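Local coordinates for pseudouridine synthase (Pyrococcus abyssi, PDB 2AUS), which probably isomerises uridine to pseudouridine in RNA, as the archaeal Cbf5 member of the TruB family of pseudouridine synthases, at residues Gly56-Ser59 with His60-Val63; Tyr223-Phe226 with Trp227-Gly231. All blocks are in the same frame, centred on the assembly; numbering follows the deposited sequence.

Contact 1 (Gly56-Ser59 with His60-Val63)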
loop_
_atom_site.group_PDB
_atom_site.type_symbol
_atom_site.label_atom_id
_atom_site.label_comp_id
_atom_site.label_asym_id
_atom_site.label_seq_id
_atom_site.Cartn_x
_atom_site.Cartn_y
_atom_site.Cartn_z
ATOM N N GLY A 56 1.886 -7.798 -2.649
ATOM C CA GLY A 56 2.066 -6.791 -1.616
ATOM C C GLY A 56 1.862 -7.344 -0.222
ATOM O O GLY A 56 2.829 -7.617 0.497
ATOM N N PRO A 57 0.606 -7.527 0.199
ATOM C CA PRO A 57 0.325 -8.061 1.533
ATOM C C PRO A 57 0.744 -9.519 1.681
ATOM O O PRO A 57 0.986 -10.213 0.694
ATOM C CB PRO A 57 -1.187 -7.881 1.660
ATOM C CG PRO A 57 -1.660 -8.011 0.241
ATOM C CD PRO A 57 -0.642 -7.200 -0.514
ATOM N N THR A 58 0.849 -9.975 2.923
ATOM C CA THR A 58 1.196 -11.361 3.174
ATOM C C THR A 58 -0.128 -12.120 3.088
ATOM O O THR A 58 -1.200 -11.510 3.060
ATOM C CB THR A 58 1.796 -11.561 4.583
ATOM O OG1 THR A 58 0.810 -11.236 5.566
ATOM C CG2 THR A 58 3.016 -10.666 4.782
ATOM N N SER A 59 -0.060 -13.442 3.036
ATOM C CA SER A 59 -1.277 -14.234 2.957
ATOM C C SER A 59 -2.095 -14.055 4.222
ATOM O O SER A 59 -3.327 -13.962 4.169
ATOM C CB SER A 59 -0.935 -15.705 2.746
ATOM O OG SER A 59 -0.471 -15.896 1.422
ATOM N N HIS A 60 -1.405 -13.991 5.357
ATOM C CA HIS A 60 -2.057 -13.805 6.648
ATOM C C HIS A 60 -2.859 -12.513 6.638
ATOM O O HIS A 60 -4.010 -12.483 7.071
ATOM C CB HIS A 60 -1.014 -13.734 7.765
ATOM C CG HIS A 60 -1.602 -13.538 9.128
ATOM N ND1 HIS A 60 -2.156 -14.571 9.855
ATOM C CD2 HIS A 60 -1.747 -12.425 9.884
ATOM C CE1 HIS A 60 -2.614 -14.101 11.001
ATOM N NE2 HIS A 60 -2.379 -12.802 11.044
ATOM N N GLU A 61 -2.243 -11.442 6.147
ATOM C CA GLU A 61 -2.911 -10.149 6.088
ATOM C C GLU A 61 -4.129 -10.197 5.176
ATOM O O GLU A 61 -5.156 -9.590 5.476
ATOM C CB GLU A 61 -1.939 -9.070 5.608
ATOM C CG GLU A 61 -0.708 -8.936 6.488
ATOM C CD GLU A 61 0.210 -7.809 6.055
ATOM O OE1 GLU A 61 0.651 -7.805 4.881
ATOM O OE2 GLU A 61 0.485 -6.926 6.899
ATOM N N VAL A 62 -4.011 -10.916 4.060
ATOM C CA VAL A 62 -5.117 -11.055 3.111
ATOM C C VAL A 62 -6.297 -11.771 3.784
ATOM O O VAL A 62 -7.456 -11.390 3.613
ATOM C CB VAL A 62 -4.673 -11.848 1.868
ATOM C CG1 VAL A 62 -5.872 -12.189 0.997
ATOM C CG2 VAL A 62 -3.675 -11.026 1.083
ATOM N N VAL A 63 -5.997 -12.812 4.555
ATOM C CA VAL A 63 -7.044 -13.544 5.252
ATOM C C VAL A 63 -7.699 -12.610 6.279
ATOM O O VAL A 63 -8.922 -12.617 6.445
ATOM C CB VAL A 63 -6.479 -14.789 5.962
ATOM C CG1 VAL A 63 -7.562 -15.459 6.783
ATOM C CG2 VAL A 63 -5.940 -15.765 4.928
#

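Contact 2 (Tyr223-Phe226 with Trp227-Gly231)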
loop_
_atom_site.group_PDB
_atom_site.type_symbol
_atom_site.label_atom_id
_atom_site.label_comp_id
_atom_site.label_asym_id
_atom_site.label_seq_id
_atom_site.Cartn_x
_atom_site.Cartn_y
_atom_site.Cartn_z
ATOM N N TYR A 223 -19.841 -7.740 -3.534
ATOM C CA TYR A 223 -20.865 -8.777 -3.463
ATOM C C TYR A 223 -21.484 -8.847 -2.069
ATOM O O TYR A 223 -22.676 -9.122 -1.914
ATOM C CB TYR A 223 -20.257 -10.128 -3.826
ATOM C CG TYR A 223 -19.721 -10.204 -5.234
ATOM C CD1 TYR A 223 -18.834 -11.212 -5.597
ATOM C CD2 TYR A 223 -20.132 -9.297 -6.219
ATOM C CE1 TYR A 223 -18.367 -11.327 -6.901
ATOM C CE2 TYR A 223 -19.673 -9.405 -7.532
ATOM C CZ TYR A 223 -18.788 -10.426 -7.862
ATOM O OH TYR A 223 -18.311 -10.546 -9.148
ATOM N N TYR A 224 -20.671 -8.593 -1.053
ATOM C CA TYR A 224 -21.161 -8.622 0.311
ATOM C C TYR A 224 -22.129 -7.460 0.487
ATOM O O TYR A 224 -23.126 -7.576 1.201
ATOM C CB TYR A 224 -19.999 -8.512 1.291
ATOM C CG TYR A 224 -20.385 -8.835 2.712
ATOM C CD1 TYR A 224 -20.513 -7.824 3.664
ATOM C CD2 TYR A 224 -20.623 -10.150 3.104
ATOM C CE1 TYR A 224 -20.867 -8.113 4.975
ATOM C CE2 TYR A 224 -20.977 -10.452 4.414
ATOM C CZ TYR A 224 -21.098 -9.428 5.345
ATOM O OH TYR A 224 -21.449 -9.719 6.641
ATOM N N HIS A 225 -21.829 -6.347 -0.183
ATOM C CA HIS A 225 -22.683 -5.160 -0.148
ATOM C C HIS A 225 -24.012 -5.463 -0.834
ATOM O O HIS A 225 -25.073 -5.132 -0.313
ATOM C CB HIS A 225 -22.000 -3.984 -0.856
ATOM C CG HIS A 225 -21.199 -3.108 0.055
ATOM N ND1 HIS A 225 -21.721 -1.980 0.652
ATOM C CD2 HIS A 225 -19.921 -3.204 0.492
ATOM C CE1 HIS A 225 -20.800 -1.417 1.415
ATOM N NE2 HIS A 225 -19.697 -2.140 1.335
ATOM N N PHE A 226 -23.954 -6.098 -2.000
ATOM C CA PHE A 226 -25.169 -6.435 -2.736
ATOM C C PHE A 226 -26.059 -7.350 -1.898
ATOM O O PHE A 226 -27.285 -7.307 -1.997
ATOM C CB PHE A 226 -24.818 -7.129 -4.056
ATOM C CG PHE A 226 -24.035 -6.268 -5.014
ATOM C CD1 PHE A 226 -23.370 -6.842 -6.091
ATOM C CD2 PHE A 226 -23.971 -4.885 -4.848
ATOM C CE1 PHE A 226 -22.653 -6.053 -6.990
ATOM C CE2 PHE A 226 -23.256 -4.086 -5.741
ATOM C CZ PHE A 226 -22.597 -4.671 -6.812
ATOM N N TRP A 227 -25.433 -8.182 -1.077
ATOM C CA TRP A 227 -26.171 -9.095 -0.221
ATOM C C TRP A 227 -26.748 -8.378 0.995
ATOM O O TRP A 227 -27.953 -8.355 1.189
ATOM C CB TRP A 227 -25.261 -10.246 0.231
ATOM C CG TRP A 227 -25.914 -11.206 1.169
ATOM C CD1 TRP A 227 -27.205 -11.646 1.122
ATOM C CD2 TRP A 227 -25.301 -11.876 2.280
ATOM N NE1 TRP A 227 -27.435 -12.545 2.129
ATOM C CE2 TRP A 227 -26.287 -12.707 2.857
ATOM C CE3 TRP A 227 -24.016 -11.859 2.838
ATOM C CZ2 TRP A 227 -26.030 -13.513 3.973
ATOM C CZ3 TRP A 227 -23.758 -12.663 3.949
ATOM C CH2 TRP A 227 -24.764 -13.479 4.503
ATOM N N LYS A 228 -25.879 -7.776 1.798
ATOM C CA LYS A 228 -26.297 -7.089 3.010
ATOM C C LYS A 228 -27.089 -5.793 2.852
ATOM O O LYS A 228 -27.922 -5.477 3.699
ATOM C CB LYS A 228 -25.079 -6.837 3.897
ATOM C CG LYS A 228 -24.518 -8.101 4.520
ATOM C CD LYS A 228 -25.588 -8.811 5.348
ATOM C CE LYS A 228 -25.054 -10.093 5.967
ATOM N NZ LYS A 228 -26.131 -10.835 6.682
ATOM N N GLU A 229 -26.843 -5.042 1.784
ATOM C CA GLU A 229 -27.564 -3.790 1.587
ATOM C C GLU A 229 -28.725 -3.932 0.617
ATOM O O GLU A 229 -29.816 -3.441 0.876
ATOM C CB GLU A 229 -26.635 -2.700 1.051
ATOM C CG GLU A 229 -25.414 -2.408 1.886
ATOM C CD GLU A 229 -24.545 -1.323 1.262
ATOM O OE1 GLU A 229 -24.202 -1.446 0.059
ATOM O OE2 GLU A 229 -24.212 -0.348 1.973
ATOM N N ASP A 230 -28.483 -4.600 -0.503
ATOM C CA ASP A 230 -29.505 -4.763 -1.525
ATOM C C ASP A 230 -30.300 -6.068 -1.452
ATOM O O ASP A 230 -31.237 -6.267 -2.224
ATOM C CB ASP A 230 -28.858 -4.612 -2.905
ATOM C CG ASP A 230 -28.062 -3.320 -3.030
ATOM O OD1 ASP A 230 -28.630 -2.248 -2.736
ATOM O OD2 ASP A 230 -26.871 -3.369 -3.413
ATOM N N GLY A 231 -29.921 -6.953 -0.531
ATOM C CA GLY A 231 -30.621 -8.219 -0.374
ATOM C C GLY A 231 -30.431 -9.217 -1.502
ATOM O O GLY A 231 -31.260 -10.105 -1.691
#

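Contact 1 (Gly56-Ser59 with His60-Val63)
With chi1 at 64°, Thr58 holds OG1 between its own backbone N and carbonyl carbon, turned to the start of helix 59-69, while Glu61 sets CG beside its backbone N (chi1 -58°) and runs extended beyond it, back toward Thr58. The two residues thereby close a capping box, with Thr58 as N-cap. Thr58 OG1 accepts from Glu61 N at 3.1 Å, and in return Glu61 OE1 accepts from Thr58 N at 2.9 Å, nearly straight at 164° and through the anti lone pair of the carboxylate. The two reciprocal bonds restrict the rotation of both side chains and satisfy the amide of Thr58 at the N-cap and that of Glu61 in the first turn. Helical bonding begins at once: Val62 N donates to Thr58 O at 3.0 Å and Val63 N to Ser59 O at 2.9 Å. Ser59 turns away from this turn, and its OG is bonded to Leu81 O, while Val62 packs on Leu51 and Leu89, so the helix start is held against strands 47-53 and 88-93. Ahead of the cap, the Pro57 ring adds an apolar contact, its CG lying 3.7 Å from Val62 CG2.

Contact 2 (Tyr223-Phe226 with Trp227-Gly231)
Tyr224 meets both Trp227 and Lys228 near the C-terminal end of helix 217-228, and these three side chains make up the apolar part of the contact. The rings of Tyr224 and Trp227 come together obliquely, with planes 79° apart; the tyrosine touches the rim of the indole, CE2 to CZ3, at 3.6 Å. Lys228 CG sits over one face of the Tyr224 ring, toward its rim, in a CH-pi contact 3.9 Å from the ring centroid; farther along the chain, Lys228 CE lies over a face of the Trp227 indole. Beyond these residues, Trp227 packs on Ile40 and Ile44 of helix 40-45.

The polar side-chain contact is a histidine-carboxylate hydrogen bond. His225 ND1 donates to Glu229 OE1 at 2.6 Å and 164°; the oxygen lies in the imidazole plane, whereas ND1 approaches from above the carboxylate plane, 72° out of it.

Among the backbone bonds, Lys228 N reaches Tyr224 O at 2.8 Å and Glu229 N reaches His225 O at 2.7 Å. Past them the pattern frays: the bonds of Asp230 N to His225 O and Phe226 O are weak, and Gly231 leaves helical geometry with positive phi.

ND1 must carry a hydrogen to make its bond, and the neighbouring carboxylate would be expected to favour a protonated imidazole; a phosphate ion near Glu229 would tend the same way, whereas a basic side chain of another protein chain packing on His225 would tend to oppose it.

From the N terminus, the chain leaves strand 47-53 and reaches contact 1, where residues 56-63 turn from loop into helix 59-69. Contact 2 comes much later, where helix 217-228 runs out toward helix 234-239. Each is a single unbroken piece of chain, so each closes only a local turn; they follow in series, neither nesting nor crossing. Their centres lie 24 Å apart and their nearest atoms about 12 Å apart, without touching. Contact 1 ties a helix start to the sheet containing strands 47-53 and 88-93, whereas contact 2 joins a helix end to helices 40-45 and 234-239 nearer the surface.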